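Local structure of restriction endonuclease PacI (Pseudomonas alcaligenes, 3M7K) at residues 87-92 with 105-110. The protein cuts double-stranded DNA at a rare eight-base-pair site as an HNH restriction endonuclease with a beta-beta-alpha-metal active site. Residues are numbered along the deposited sequence; the frame is centred on the assembly and turned at random.
With MG (magnesium ion), chain F; ZN (zinc ion), chain D; nucleotides of chain C.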
loop_
_atom_site.group_PDB
_atom_site.type_symbol
_atom_site.label_atom_id
_atom_site.label_comp_id
_atom_site.label_asym_id
_atom_site.label_seq_id
_atom_site.Cartn_x
_atom_site.Cartn_y
_atom_site.Cartn_z
ATOM N N GLN A 87 -15.906 8.791 0.266
ATOM C CA GLN A 87 -16.437 9.935 -0.469
ATOM C C GLN A 87 -15.720 11.225 -0.109
ATOM O O GLN A 87 -16.067 12.307 -0.598
ATOM C CB GLN A 87 -17.930 10.068 -0.198
ATOM C CG GLN A 87 -18.735 8.859 -0.648
ATOM C CD GLN A 87 -20.083 8.770 0.053
ATOM O OE1 GLN A 87 -20.903 9.683 -0.052
ATOM N NE2 GLN A 87 -20.311 7.668 0.782
ATOM N N CYS A 88 -14.715 11.108 0.751
ATOM C CA CYS A 88 -13.900 12.251 1.092
ATOM C C CYS A 88 -12.422 11.890 1.253
ATOM O O CYS A 88 -12.053 10.704 1.384
ATOM C CB CYS A 88 -14.429 12.933 2.357
ATOM S SG CYS A 88 -14.196 11.969 3.837
ATOM N N LEU A 89 -11.594 12.923 1.208
ATOM C CA LEU A 89 -10.152 12.772 1.373
ATOM C C LEU A 89 -9.781 12.869 2.830
ATOM O O LEU A 89 -10.436 13.582 3.595
ATOM C CB LEU A 89 -9.409 13.833 0.569
ATOM C CG LEU A 89 -9.732 13.821 -0.926
ATOM C CD1 LEU A 89 -8.869 14.827 -1.611
ATOM C CD2 LEU A 89 -9.530 12.439 -1.567
ATOM N N GLY A 90 -8.729 12.147 3.213
ATOM C CA GLY A 90 -8.337 12.088 4.616
ATOM C C GLY A 90 -7.075 12.859 4.904
ATOM O O GLY A 90 -6.624 13.682 4.094
ATOM N N VAL A 91 -6.490 12.583 6.054
ATOM C CA VAL A 91 -5.365 13.377 6.551
ATOM C C VAL A 91 -4.127 12.507 6.799
ATOM O O VAL A 91 -4.196 11.539 7.555
ATOM C CB VAL A 91 -5.749 14.099 7.874
ATOM C CG1 VAL A 91 -4.599 14.972 8.356
ATOM C CG2 VAL A 91 -7.019 14.945 7.698
ATOM N N ASP A 92 -3.015 12.845 6.143
ATOM C CA ASP A 92 -1.733 12.179 6.352
ATOM C C ASP A 92 -0.920 12.959 7.392
ATOM O O ASP A 92 -0.759 14.177 7.281
ATOM C CB ASP A 92 -0.919 12.151 5.058
ATOM C CG ASP A 92 0.500 11.666 5.269
ATOM O OD1 ASP A 92 0.651 10.625 5.940
ATOM O OD2 ASP A 92 1.468 12.310 4.759
ATOM N N ALA A 105 0.139 18.003 9.083
ATOM C CA ALA A 105 -0.987 17.475 8.312
ATOM C C ALA A 105 -0.835 17.779 6.837
ATOM O O ALA A 105 -0.430 18.882 6.442
ATOM C CB ALA A 105 -2.287 18.033 8.816
ATOM N N ARG A 106 -1.210 16.788 6.040
ATOM C CA ARG A 106 -1.245 16.884 4.608
ATOM C C ARG A 106 -2.542 16.198 4.198
ATOM O O ARG A 106 -2.872 15.136 4.743
ATOM C CB ARG A 106 -0.045 16.085 4.107
ATOM C CG ARG A 106 0.272 16.286 2.703
ATOM C CD ARG A 106 1.776 16.325 2.521
ATOM N NE ARG A 106 1.977 16.383 1.102
ATOM C CZ ARG A 106 3.144 16.393 0.484
ATOM N NH1 ARG A 106 4.280 16.362 1.170
ATOM N NH2 ARG A 106 3.146 16.425 -0.837
ATOM N N LEU A 107 -3.290 16.764 3.254
ATOM C CA LEU A 107 -4.477 16.070 2.752
ATOM C C LEU A 107 -4.010 14.918 1.891
ATOM O O LEU A 107 -3.080 15.075 1.088
ATOM C CB LEU A 107 -5.335 17.013 1.919
ATOM C CG LEU A 107 -6.839 16.867 1.794
ATOM C CD1 LEU A 107 -7.590 16.874 3.143
ATOM C CD2 LEU A 107 -7.316 18.006 0.884
ATOM N N ALA A 108 -4.626 13.757 2.072
ATOM C CA ALA A 108 -4.274 12.579 1.282
ATOM C C ALA A 108 -5.487 11.675 1.023
ATOM O O ALA A 108 -6.304 11.449 1.919
ATOM C CB ALA A 108 -3.151 11.776 1.974
ATOM N N CYS A 109 -5.581 11.129 -0.188
ATOM C CA CYS A 109 -6.617 10.152 -0.478
ATOM C C CYS A 109 -6.231 8.858 0.227
ATOM O O CYS A 109 -5.047 8.646 0.578
ATOM C CB CYS A 109 -6.777 9.921 -2.004
ATOM S SG CYS A 109 -5.448 8.930 -2.838
ATOM N N PHE A 110 -7.206 8.004 0.476
ATOM C CA PHE A 110 -6.946 6.779 1.250
ATOM C C PHE A 110 -5.988 5.820 0.540
ATOM O O PHE A 110 -5.283 5.025 1.198
ATOM C CB PHE A 110 -8.267 6.079 1.573
ATOM C CG PHE A 110 -8.189 5.089 2.724
ATOM C CD1 PHE A 110 -7.387 5.340 3.840
ATOM C CD2 PHE A 110 -8.956 3.915 2.695
ATOM C CE1 PHE A 110 -7.314 4.440 4.891
ATOM C CE2 PHE A 110 -8.932 3.008 3.773
ATOM C CZ PHE A 110 -8.108 3.270 4.879
HETATM MG MG MG F . -0.468 8.756 6.884
HETATM ZN ZN ZN D . -3.651 10.218 -3.588
ATOM P P DA C 2 -9.159 8.400 5.723
ATOM O OP1 DA C 2 -8.902 8.578 4.278
ATOM O OP2 DA C 2 -9.302 9.595 6.585
ATOM O "O5'" DA C 2 -10.424 7.467 5.979
ATOM C "C5'" DA C 2 -10.898 6.597 4.923
ATOM C "C4'" DA C 2 -12.372 6.266 5.115
ATOM O "O4'" DA C 2 -12.540 5.462 6.309
ATOM C "C3'" DA C 2 -13.316 7.446 5.319
ATOM O "O3'" DA C 2 -14.594 7.152 4.692
ATOM C "C2'" DA C 2 -13.444 7.589 6.839
ATOM C "C1'" DA C 2 -13.288 6.138 7.311
ATOM N N9 DA C 2 -12.531 5.934 8.549
ATOM C C8 DA C 2 -11.767 6.819 9.266
ATOM N N7 DA C 2 -11.203 6.309 10.346
ATOM C C5 DA C 2 -11.618 4.985 10.324
ATOM C C6 DA C 2 -11.358 3.891 11.177
ATOM N N6 DA C 2 -10.576 3.993 12.257
ATOM N N1 DA C 2 -11.930 2.690 10.870
ATOM C C2 DA C 2 -12.713 2.607 9.786
ATOM N N3 DA C 2 -13.029 3.576 8.901
ATOM C C4 DA C 2 -12.436 4.741 9.234
ATOM P P DA C 3 -15.602 8.365 4.381
ATOM O OP1 DA C 3 -15.514 8.701 2.938
ATOM O OP2 DA C 3 -15.418 9.440 5.392
ATOM O "O5'" DA C 3 -16.985 7.677 4.705
ATOM C "C5'" DA C 3 -17.714 6.970 3.721
ATOM C "C4'" DA C 3 -18.915 6.271 4.362
ATOM O "O4'" DA C 3 -18.478 5.595 5.567
ATOM C "C3'" DA C 3 -20.062 7.159 4.839
ATOM O "O3'" DA C 3 -21.256 6.386 4.875
ATOM C "C2'" DA C 3 -19.651 7.519 6.265
ATOM C "C1'" DA C 3 -19.052 6.188 6.724
ATOM N N9 DA C 3 -18.004 6.310 7.739
ATOM C C8 DA C 3 -17.097 7.320 7.898
ATOM N N7 DA C 3 -16.268 7.130 8.900
ATOM C C5 DA C 3 -16.675 5.909 9.441
ATOM C C6 DA C 3 -16.212 5.117 10.526
ATOM N N6 DA C 3 -15.196 5.457 11.323
ATOM N N1 DA C 3 -16.832 3.942 10.763
ATOM C C2 DA C 3 -17.859 3.569 9.988
ATOM N N3 DA C 3 -18.377 4.217 8.946
ATOM C C4 DA C 3 -17.736 5.391 8.727
HETATM O O HOH W 1 1.151 9.089 8.499
HETATM O O HOH W 2 0.792 7.162 5.667
#
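D92 and A108 meet through their CB atoms, 3.8 Å apart, on the face of a two-stranded antiparallel ribbon that also carries R106. The backbones are joined by paired hydrogen bonds between G90 and A108 and between D92 and R106; the hydrogen bond from D92 N to R106 O, at 2.7 Å, is nearly straight. A chi1 of 171°, with CG opposite N, turns the D92 carboxylate away from the A108 methyl, and OD1 binds the magnesium ion at 2.4 Å. Two waters, N113 and a DNA phosphate complete that site, while Y65 OH is hydrogen-bonded to OD2 and K116 NZ to OD1. R106 runs alongside D92, but its guanidinium turns off to a salt bridge with D126. Strands 90-93 and 105-108 are the hairpin of the beta-beta-alpha-metal motif, and helix 110-116 follows directly. V91 and L107 lie on the other face; V91 CG1 packs on the A105 methyl at 3.9 Å, and L107 CD1 rests on G90 O. Where strand 105-108 ends and strand 90-93 begins, L89 CD2 touches C109 CB at 3.8 Å; C109 SG, set between its own N and carbonyl carbon (chi1 74°), binds the zinc ion, together with C63, C66 and C112, and caps the helix start. The DNA backbone passes close by: Q87 N donates to OP1 of DA3 of chain C, and a CB on G90 would collide with OP2 of DA2. The F110 ring lies flat beneath C5' of that nucleotide, 3.7 Å from the ring plane and over its centre; replacing it with the methyl of an alanine is likely to remove this apolar platform and leave the nucleotide freer to shift.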